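Local coordinates for protein beta-xylanase (Caldicellulosiruptor kristjanssonii, PDB 7NWN) that probably binds plant cell-wall polysaccharides through a calcium-containing family 9 carbohydrate-binding module of a multimodular, hyperthermostable xylanase-glucuronoyl esterase, at residues V31-E35 and Y134-K138; N68-A74 and V146-L152; V80-A84 and V117-N121; Q91-E95 and G143-E147. All blocks are in the same frame, centred on the assembly; numbering follows the deposited sequence.

From the N terminus, the calcium-binding loop 31-35 is reached first; it waits 99 residues for its partner on strand 133-140, and this long closure is contact 1. Strand 69-77 opens contact 2, which closes on strand 143-151, so contacts 1 and 2 cross. Loop 80-84 follows and in contact 3 meets segment 117-121, the end of strand 112-118 and the turn after it, a short closure lying within the spans of both. Segment 91-95 opens contact 4, which crosses contacts 1 and 3 and ends on the same strand as contact 2, sharing Val-146 and Glu-147. Contact 2 pairs the two inner strands of the four-stranded sheet, contact 4 packs it against the larger sheet, and contacts 1 and 3 fasten calcium-binding loops to the fold.

Contact 1: V31-E35 and Y134-K138; sequences VIDGE and YTKTK. With CA (calcium ion), chain R.
Gly-34 brings loop 31-35 down beside strand 134-138, its CA 5.0 Å from the CA of Thr-137, and the two backbones pass without a direct hydrogen bond. Gly-34 has a positive phi of 84°, and a side chain here would be jammed against the carbonyl of Asp-33 and would come close to Thr-137 O. Side chains make the joints at both ends. Ile-32 has its CG2 branch anti to the backbone N, which lays that methyl over one face of the Tyr-134 ring, toward the rim, in a CH-pi contact of 4.2 Å from CG2 to the ring centroid. The same methyl also meets CG of Lys-136 at 3.7 Å, while the lysine, bent at its second torsion, carries its amine away. Water 1 joins the backbone carbonyl of Ile-32 to the phenol of Tyr-134, 2.6 Å from Ile-32 O, to which it donates, and 2.8 Å from Tyr-134 OH. At the far end Lys-138 runs fully extended to a salt bridge, its NZ 3.0 Å from Glu-35 OE2 on the syn lone pair; the second bond, to OE1, is weak. Between these joints the loop folds round calcium, which takes Val-31 O, Asp-33 OD1 and Glu-35 O, each at 2.3 Å, and water 2. Glu-147 and Asp-37 complete the shell, and Glu-147 OE1 also accepts from Gly-34 N. Asp-33 OD1 does double duty, accepting from Glu-35 N at 2.8 Å from well above the carboxylate plane. That bond makes an Asx turn, here built into a calcium-binding loop along strand 133-140, an outer strand of the four-stranded sheet.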
# COMPACT_ATOMS: atom_id res chain seq x y z
N VAL A 31 -6.14 -13.43 3.37
CA VAL A 31 -5.18 -14.07 4.27
C VAL A 31 -3.80 -13.50 3.99
O VAL A 31 -3.36 -13.51 2.83
CB VAL A 31 -5.26 -15.60 4.04
CG1 VAL A 31 -4.16 -16.36 4.80
CG2 VAL A 31 -6.67 -16.10 4.43
N ILE A 32 -3.10 -13.08 5.06
CA ILE A 32 -1.79 -12.44 4.91
C ILE A 32 -0.72 -13.55 4.87
O ILE A 32 -0.41 -14.14 5.92
CB ILE A 32 -1.52 -11.41 6.05
CG1 ILE A 32 -2.64 -10.34 6.15
CG2 ILE A 32 -0.14 -10.75 5.86
CD1 ILE A 32 -2.81 -9.57 4.86
N ASP A 33 -0.18 -13.82 3.67
CA ASP A 33 0.78 -14.92 3.53
C ASP A 33 1.68 -14.75 2.31
O ASP A 33 2.50 -15.64 2.08
CB ASP A 33 0.03 -16.26 3.35
CG ASP A 33 -1.00 -16.25 2.21
OD1 ASP A 33 -1.10 -15.25 1.43
OD2 ASP A 33 -1.65 -17.25 2.05
N GLY A 34 1.52 -13.66 1.54
CA GLY A 34 2.32 -13.46 0.35
C GLY A 34 1.76 -14.19 -0.88
O GLY A 34 2.37 -14.13 -1.96
N GLU A 35 0.63 -14.89 -0.71
CA GLU A 35 0.01 -15.64 -1.83
C GLU A 35 -1.27 -14.89 -2.24
O GLU A 35 -1.92 -14.22 -1.41
CB GLU A 35 -0.36 -17.06 -1.37
CG GLU A 35 0.83 -17.90 -0.88
CD GLU A 35 1.84 -18.29 -1.99
OE1 GLU A 35 1.46 -18.35 -3.18
OE2 GLU A 35 3.05 -18.38 -1.69
N TYR A 134 0.99 -5.23 9.32
CA TYR A 134 1.36 -6.64 9.31
C TYR A 134 1.56 -7.06 7.85
O TYR A 134 0.65 -6.84 7.04
CB TYR A 134 0.21 -7.45 9.90
CG TYR A 134 0.37 -8.94 9.95
CD1 TYR A 134 1.61 -9.56 10.16
CD2 TYR A 134 -0.75 -9.76 9.79
CE1 TYR A 134 1.69 -10.94 10.22
CE2 TYR A 134 -0.69 -11.14 9.86
CZ TYR A 134 0.55 -11.74 10.07
OH TYR A 134 0.60 -13.10 10.15
N THR A 135 2.73 -7.67 7.56
CA THR A 135 3.09 -7.85 6.14
C THR A 135 3.71 -9.24 5.95
O THR A 135 4.33 -9.78 6.87
CB THR A 135 4.10 -6.79 5.65
OG1 THR A 135 5.30 -6.96 6.42
CG2 THR A 135 3.60 -5.37 5.80
N LYS A 136 3.63 -9.72 4.71
CA LYS A 136 4.41 -10.84 4.21
C LYS A 136 4.90 -10.47 2.81
O LYS A 136 4.23 -9.69 2.12
CB LYS A 136 3.50 -12.06 4.09
CG LYS A 136 3.04 -12.59 5.43
CD LYS A 136 4.13 -13.16 6.28
CE LYS A 136 3.54 -13.69 7.57
NZ LYS A 136 4.61 -13.92 8.58
N THR A 137 6.04 -11.04 2.40
CA THR A 137 6.51 -10.79 1.06
C THR A 137 6.85 -12.14 0.43
O THR A 137 6.98 -13.13 1.12
CB THR A 137 7.76 -9.88 1.00
OG1 THR A 137 8.82 -10.54 1.68
CG2 THR A 137 7.52 -8.52 1.62
N LYS A 138 6.99 -12.14 -0.88
CA LYS A 138 7.40 -13.35 -1.57
C LYS A 138 8.31 -12.91 -2.70
O LYS A 138 7.94 -12.00 -3.44
CB LYS A 138 6.19 -14.09 -2.14
CG LYS A 138 6.57 -15.45 -2.76
CD LYS A 138 5.35 -16.23 -3.27
CE LYS A 138 5.75 -17.65 -3.70
NZ LYS A 138 4.57 -18.28 -4.30
CA CA R . -2.85 -13.92 0.65
O HOH W 1 -1.22 -14.28 8.36
O HOH W 2 -3.62 -16.25 0.51

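Contact 2: N68-A74 and V146-L152; sequences NALYVLA and VEARIAL. With CA (calcium ion), chain R.
Tyr-71 and Arg-149 run alongside each other in the same direction from one face of the sheet, and the phenol meets the near nitrogen of the guanidinium: Arg-149 NE donates to Tyr-71 OH at 3.1 Å, almost in the guanidinium plane. Behind that bond the arginine, extended from CG to NE with CG anti to the backbone N (chi1 -179°), runs along the ring, its CG 3.4 Å from Tyr-71 CE1. Ala-69 CB lies over one face of the guanidinium, 3.5 Å from Arg-149 NE, and water 3 accepts from NH2 at the group's edge. Tyr-71 OH has a second partner in Asp-66, whose carboxylate would probably polarise the hydroxyl. A leucine in place of Arg-149 would probably leave Tyr-71 OH without its donor and Ala-69 without the flat group that covers it. Tyr-71 and Arg-149 form a non-hydrogen-bonded antiparallel pair, flanked by the hydrogen-bonded pairs Leu-70 with Ile-150 and Val-72 with Ala-148, Ile-150 N reaching Leu-70 O at 2.8 Å; Ala-74 with Val-146 follows further along. Leu-152 N extends the pairing to Asn-68 O. On the face of Arg-149, Glu-147 holds calcium with both carboxylate oxygens, and its OE2 accepts from Trp-40 NE1. Strand 69-77 pairs further with 58-66, and 143-151 with 133-140, while Leu-70, Val-72 and Ile-150 turn from the opposite face toward strand 93-99.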
# COMPACT_ATOMS: atom_id res chain seq x y z
N ASN A 68 -12.14 -4.14 9.99
CA ASN A 68 -11.07 -3.84 10.92
C ASN A 68 -9.82 -3.24 10.25
O ASN A 68 -8.89 -2.85 10.96
CB ASN A 68 -10.65 -5.08 11.70
CG ASN A 68 -11.82 -5.73 12.40
OD1 ASN A 68 -12.47 -5.07 13.20
ND2 ASN A 68 -12.09 -7.00 12.11
N ALA A 69 -9.74 -3.25 8.91
CA ALA A 69 -8.43 -3.14 8.25
C ALA A 69 -8.57 -2.73 6.80
O ALA A 69 -9.58 -2.99 6.13
CB ALA A 69 -7.67 -4.45 8.32
N LEU A 70 -7.46 -2.14 6.33
CA LEU A 70 -7.20 -1.98 4.92
C LEU A 70 -6.11 -2.98 4.50
O LEU A 70 -5.14 -3.15 5.23
CB LEU A 70 -6.74 -0.54 4.63
CG LEU A 70 -6.47 -0.20 3.15
CD1 LEU A 70 -7.74 -0.17 2.30
CD2 LEU A 70 -5.74 1.10 3.01
N TYR A 71 -6.22 -3.48 3.25
CA TYR A 71 -5.36 -4.53 2.71
C TYR A 71 -4.73 -4.03 1.42
O TYR A 71 -5.43 -3.43 0.59
CB TYR A 71 -6.16 -5.81 2.41
CG TYR A 71 -6.69 -6.43 3.69
CD1 TYR A 71 -5.90 -7.27 4.46
CD2 TYR A 71 -7.97 -6.13 4.13
CE1 TYR A 71 -6.37 -7.81 5.65
CE2 TYR A 71 -8.46 -6.64 5.33
CZ TYR A 71 -7.68 -7.53 6.05
OH TYR A 71 -8.15 -8.01 7.23
N VAL A 72 -3.43 -4.31 1.26
CA VAL A 72 -2.73 -3.96 0.03
C VAL A 72 -2.05 -5.22 -0.51
O VAL A 72 -1.35 -5.87 0.25
CB VAL A 72 -1.67 -2.85 0.26
CG1 VAL A 72 -1.05 -2.39 -1.07
CG2 VAL A 72 -2.27 -1.64 1.03
N LEU A 73 -2.21 -5.48 -1.81
CA LEU A 73 -1.41 -6.50 -2.47
C LEU A 73 -0.62 -5.78 -3.56
O LEU A 73 -1.25 -5.21 -4.45
CB LEU A 73 -2.35 -7.53 -3.12
CG LEU A 73 -1.65 -8.58 -3.99
CD1 LEU A 73 -1.03 -9.58 -3.06
CD2 LEU A 73 -2.68 -9.29 -4.86
N ALA A 74 0.71 -5.74 -3.44
CA ALA A 74 1.52 -5.09 -4.45
C ALA A 74 2.41 -6.13 -5.11
O ALA A 74 2.99 -7.00 -4.43
CB ALA A 74 2.32 -3.96 -3.83
N VAL A 146 4.23 -7.93 -2.12
CA VAL A 146 4.00 -7.50 -0.76
C VAL A 146 2.51 -7.70 -0.52
O VAL A 146 1.73 -7.37 -1.41
CB VAL A 146 4.37 -6.01 -0.56
CG1 VAL A 146 3.95 -5.52 0.83
CG2 VAL A 146 5.89 -5.83 -0.80
N GLU A 147 2.17 -8.33 0.60
CA GLU A 147 0.78 -8.38 1.02
C GLU A 147 0.72 -7.80 2.43
O GLU A 147 1.42 -8.28 3.30
CB GLU A 147 0.32 -9.83 1.02
CG GLU A 147 -1.22 -9.96 1.15
CD GLU A 147 -1.72 -11.37 0.87
OE1 GLU A 147 -0.96 -12.34 1.12
OE2 GLU A 147 -2.85 -11.50 0.35
N ALA A 148 -0.11 -6.76 2.62
CA ALA A 148 -0.04 -5.90 3.81
C ALA A 148 -1.45 -5.70 4.39
O ALA A 148 -2.43 -5.56 3.65
CB ALA A 148 0.59 -4.57 3.45
N ARG A 149 -1.49 -5.63 5.72
CA ARG A 149 -2.71 -5.28 6.43
C ARG A 149 -2.40 -4.08 7.33
O ARG A 149 -1.39 -4.12 8.05
CB ARG A 149 -3.16 -6.48 7.27
CG ARG A 149 -4.46 -6.24 8.04
CD ARG A 149 -4.81 -7.42 8.98
NE ARG A 149 -6.19 -7.35 9.53
CZ ARG A 149 -6.41 -6.86 10.76
NH1 ARG A 149 -5.39 -6.44 11.51
NH2 ARG A 149 -7.63 -6.88 11.24
N ILE A 150 -3.27 -3.05 7.27
CA ILE A 150 -3.22 -1.93 8.20
C ILE A 150 -4.53 -1.89 9.02
O ILE A 150 -5.59 -1.72 8.46
CB ILE A 150 -3.01 -0.63 7.42
CG1 ILE A 150 -1.64 -0.59 6.73
CG2 ILE A 150 -3.22 0.55 8.37
CD1 ILE A 150 -1.57 0.41 5.61
N ALA A 151 -4.42 -2.14 10.32
CA ALA A 151 -5.55 -2.10 11.25
C ALA A 151 -6.04 -0.64 11.33
O ALA A 151 -5.24 0.28 11.45
CB ALA A 151 -5.01 -2.58 12.58
N LEU A 152 -7.35 -0.43 11.11
CA LEU A 152 -7.99 0.88 11.10
C LEU A 152 -8.51 1.19 12.50
O LEU A 152 -8.92 0.28 13.23
CB LEU A 152 -9.14 0.81 10.09
CG LEU A 152 -8.65 0.67 8.65
CD1 LEU A 152 -9.81 0.35 7.70
CD2 LEU A 152 -7.90 1.94 8.23
CA CA R . -2.85 -13.92 0.65
O HOH W 3 -9.87 -8.16 9.96
O HOH W 4 -8.75 -2.56 13.64
O HOH W 2 -3.62 -16.25 0.51

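Contact 3: V80-A84 and V117-N121; sequences VLNSA and VNYNN. With CA (calcium ion), chain Q.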
# COMPACT_ATOMS: atom_id res chain seq x y z
N VAL A 80 16.61 -6.44 -10.42
CA VAL A 80 17.72 -6.40 -9.46
C VAL A 80 17.19 -5.95 -8.10
O VAL A 80 16.81 -4.82 -7.96
CB VAL A 80 18.85 -5.46 -9.94
CG1 VAL A 80 20.00 -5.43 -8.95
CG2 VAL A 80 19.34 -5.79 -11.36
N LEU A 81 17.23 -6.81 -7.08
CA LEU A 81 16.78 -6.41 -5.76
C LEU A 81 17.99 -6.10 -4.89
O LEU A 81 18.91 -6.89 -4.77
CB LEU A 81 15.93 -7.51 -5.12
CG LEU A 81 14.71 -7.91 -5.95
CD1 LEU A 81 13.90 -8.99 -5.23
CD2 LEU A 81 13.86 -6.67 -6.28
N ASN A 82 17.93 -4.94 -4.24
CA ASN A 82 19.02 -4.51 -3.39
C ASN A 82 18.46 -3.87 -2.11
O ASN A 82 17.57 -3.04 -2.18
CB ASN A 82 19.91 -3.53 -4.16
CG ASN A 82 21.16 -3.29 -3.35
OD1 ASN A 82 21.13 -2.58 -2.32
ND2 ASN A 82 22.24 -3.95 -3.75
N SER A 83 18.98 -4.28 -0.98
CA SER A 83 18.63 -3.71 0.30
C SER A 83 19.90 -3.57 1.14
O SER A 83 19.80 -3.59 2.37
CB SER A 83 17.63 -4.57 1.06
OG SER A 83 18.01 -5.94 1.11
N ALA A 84 21.06 -3.35 0.49
CA ALA A 84 22.31 -3.19 1.25
C ALA A 84 22.43 -1.81 1.94
O ALA A 84 23.04 -1.73 2.99
CB ALA A 84 23.51 -3.55 0.40
N VAL A 117 7.84 -1.38 3.57
CA VAL A 117 8.31 -2.74 3.75
C VAL A 117 9.17 -3.06 2.53
O VAL A 117 8.81 -2.69 1.40
CB VAL A 117 7.14 -3.75 3.92
CG1 VAL A 117 6.11 -3.67 2.81
CG2 VAL A 117 7.60 -5.19 4.15
N ASN A 118 10.35 -3.65 2.78
CA ASN A 118 11.22 -4.04 1.67
C ASN A 118 10.91 -5.48 1.21
O ASN A 118 10.10 -6.17 1.82
CB ASN A 118 12.69 -3.81 2.04
CG ASN A 118 13.31 -4.85 2.96
OD1 ASN A 118 12.74 -5.89 3.26
ND2 ASN A 118 14.54 -4.58 3.40
N TYR A 119 11.61 -5.95 0.15
CA TYR A 119 11.27 -7.23 -0.48
C TYR A 119 11.61 -8.38 0.48
O TYR A 119 11.07 -9.44 0.25
CB TYR A 119 11.99 -7.41 -1.83
CG TYR A 119 13.49 -7.38 -1.72
CD1 TYR A 119 14.17 -6.16 -1.70
CD2 TYR A 119 14.21 -8.53 -1.47
CE1 TYR A 119 15.55 -6.12 -1.53
CE2 TYR A 119 15.59 -8.50 -1.32
CZ TYR A 119 16.27 -7.29 -1.34
OH TYR A 119 17.64 -7.23 -1.12
N ASN A 120 12.45 -8.17 1.52
CA ASN A 120 12.74 -9.18 2.55
C ASN A 120 11.77 -9.09 3.74
O ASN A 120 12.01 -9.73 4.79
CB ASN A 120 14.18 -9.10 3.09
CG ASN A 120 15.15 -9.60 2.05
OD1 ASN A 120 14.82 -10.52 1.29
ND2 ASN A 120 16.30 -8.96 1.96
N ASN A 121 10.74 -8.26 3.58
CA ASN A 121 9.69 -8.12 4.59
C ASN A 121 10.12 -7.32 5.83
O ASN A 121 9.45 -7.41 6.88
CB ASN A 121 9.14 -9.46 5.09
CG ASN A 121 7.71 -9.28 5.60
OD1 ASN A 121 6.94 -8.52 5.01
ND2 ASN A 121 7.35 -10.01 6.65
CA CA Q . 15.85 -2.79 -7.80
O HOH W 5 16.81 -2.26 -10.15
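Tyr-119 holds its CG between the backbone N and the carbonyl carbon (chi1 60°), a crowded position that swings the ring out from the turn toward Leu-81 and Ser-83; the OG of Ser-83 takes the same kind of setting (chi1 49°) and comes back to meet the phenol. The two hydroxyls are hydrogen-bonded, Ser-83 OG to Tyr-119 OH at 2.6 Å. Leu-81 CB stands over the centre of one ring face in a CH-pi contact, 3.8 Å from the centroid of the Tyr-119 ring. Beyond it the leucine's CD1 reaches back across the same ring, 3.8 Å from Tyr-119 CD2; the leucine and the ring run past one another head to tail. At the ring edge lie the backbone atoms Asn-82 O and Ser-83 N. A phenylalanine in place of Tyr-119 would probably leave Ser-83 OG without its short hydrogen bond across the contact. Each partner is shaped by local bonds. Asn-82 OD1 accepts from Ala-84 N at 2.9 Å, an Asx turn, while Asn-121 N closes a type I turn on Asn-118 O at 2.8 Å. Asn-118 OD1 receives Phe-122 N, and its ND2 donates to Gln-91. Just before Leu-81, Val-80 O binds calcium at 2.2 Å, so the clasp lies next to a metal site that Asp-78, Asp-92 and Ala-171 share. Tyr-119 follows directly on strand 112-118, and both it and Leu-81 touch Leu-139 of strand 133-140 and Tyr-144 of strand 143-151.

Contact 4: Q91-E95 and G143-E147; sequences QDSVE and GYRVE. With CA (calcium ion), chain Q; CA (calcium ion), chain R.
Tyr-144 meets segment 91-95 chiefly with its hydroxyl, Val-94 CG1 approaching obliquely at 3.9 Å from Tyr-144 OH, while in the ring plane the edge carries water 6 and Val-146 CG2 from its own strand. The ring takes this line because its CG stands between the backbone N and the carbonyl carbon (chi1 62°). Water 6 lies 2.6 Å from Tyr-144 OH and 3.2 Å from Asp-92 OD1, and probably links the phenol to that carboxylate. Ser-93 N is near the hydroxyl but not aligned for a hydrogen bond. Asp-92 grips calcium with both oxygens, 2.6 Å each from OD1 and OD2 to the ion, and OD2 receives Asn-82 N as well; through water 6 Tyr-144 probably belongs to the second shell of this site. Further along, the contact turns wholly apolar: Val-94 CG2 meets Val-146 CG2 at 3.9 Å, with Val-117 packed on both residues. The short strand axes approach to 8.9 Å and run 34° apart, too distant for backbone pairing. Side chains interleaved between two sheets in this way form the core of a beta-sandwich, the fold expected of a family 9 carbohydrate-binding module, here flanked by a calcium site.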
# COMPACT_ATOMS: atom_id res chain seq x y z
N GLN A 91 16.39 1.18 -0.16
CA GLN A 91 16.27 -0.24 -0.48
C GLN A 91 15.04 -0.43 -1.37
O GLN A 91 14.07 0.32 -1.28
CB GLN A 91 16.13 -1.05 0.81
CG GLN A 91 17.11 -0.66 1.91
CD GLN A 91 16.76 -1.27 3.24
OE1 GLN A 91 15.70 -1.88 3.41
NE2 GLN A 91 17.63 -1.12 4.24
N ASP A 92 15.05 -1.51 -2.15
CA ASP A 92 13.87 -1.83 -2.94
C ASP A 92 12.73 -2.15 -1.96
O ASP A 92 12.87 -3.04 -1.15
CB ASP A 92 14.14 -3.06 -3.79
CG ASP A 92 14.91 -2.75 -5.07
OD1 ASP A 92 14.50 -1.85 -5.83
OD2 ASP A 92 15.92 -3.40 -5.30
N SER A 93 11.65 -1.38 -2.01
CA SER A 93 10.68 -1.33 -0.93
C SER A 93 9.41 -0.70 -1.49
O SER A 93 9.44 -0.09 -2.57
CB SER A 93 11.23 -0.59 0.29
OG SER A 93 11.62 0.71 -0.06
N VAL A 94 8.29 -0.93 -0.81
CA VAL A 94 7.07 -0.22 -1.14
C VAL A 94 6.65 0.62 0.08
O VAL A 94 6.95 0.25 1.19
CB VAL A 94 5.93 -1.15 -1.62
CG1 VAL A 94 6.31 -2.04 -2.79
CG2 VAL A 94 5.34 -1.94 -0.49
N GLU A 95 5.96 1.74 -0.14
CA GLU A 95 5.51 2.57 0.97
C GLU A 95 4.02 2.82 0.79
O GLU A 95 3.53 2.95 -0.35
CB GLU A 95 6.19 3.94 0.89
CG GLU A 95 7.71 3.86 1.06
CD GLU A 95 8.44 5.17 1.12
OE1 GLU A 95 7.77 6.24 1.14
OE2 GLU A 95 9.68 5.15 1.14
N GLY A 143 11.00 -10.30 -9.54
CA GLY A 143 10.41 -9.26 -8.72
C GLY A 143 10.01 -9.78 -7.35
O GLY A 143 10.63 -10.72 -6.82
N TYR A 144 8.94 -9.18 -6.81
CA TYR A 144 8.55 -9.58 -5.46
C TYR A 144 7.11 -9.14 -5.30
O TYR A 144 6.61 -8.35 -6.10
CB TYR A 144 9.48 -8.97 -4.39
CG TYR A 144 9.53 -7.46 -4.29
CD1 TYR A 144 10.38 -6.70 -5.10
CD2 TYR A 144 8.77 -6.77 -3.32
CE1 TYR A 144 10.48 -5.31 -5.00
CE2 TYR A 144 8.88 -5.38 -3.20
CZ TYR A 144 9.71 -4.65 -4.05
OH TYR A 144 9.80 -3.29 -3.93
N ARG A 145 6.47 -9.69 -4.26
CA ARG A 145 5.10 -9.34 -3.94
C ARG A 145 5.10 -8.92 -2.47
O ARG A 145 5.85 -9.51 -1.68
CB ARG A 145 4.25 -10.61 -4.11
CG ARG A 145 2.79 -10.40 -3.72
CD ARG A 145 1.97 -11.68 -3.93
NE ARG A 145 1.93 -12.07 -5.33
CZ ARG A 145 2.22 -13.28 -5.77
NH1 ARG A 145 2.50 -14.24 -4.89
NH2 ARG A 145 2.21 -13.50 -7.09
N VAL A 146 4.23 -7.93 -2.12
CA VAL A 146 4.00 -7.50 -0.76
C VAL A 146 2.51 -7.70 -0.52
O VAL A 146 1.73 -7.37 -1.41
CB VAL A 146 4.37 -6.01 -0.56
CG1 VAL A 146 3.95 -5.52 0.83
CG2 VAL A 146 5.89 -5.83 -0.80
N GLU A 147 2.17 -8.33 0.60
CA GLU A 147 0.78 -8.38 1.02
C GLU A 147 0.72 -7.80 2.43
O GLU A 147 1.42 -8.28 3.30
CB GLU A 147 0.32 -9.83 1.02
CG GLU A 147 -1.22 -9.96 1.15
CD GLU A 147 -1.72 -11.37 0.87
OE1 GLU A 147 -0.96 -12.34 1.12
OE2 GLU A 147 -2.85 -11.50 0.35
CA CA Q . 15.85 -2.79 -7.80
CA CA R . -2.85 -13.92 0.65
O HOH W 6 11.31 -2.05 -5.67
O HOH W 5 16.81 -2.26 -10.15
O HOH W 2 -3.62 -16.25 0.51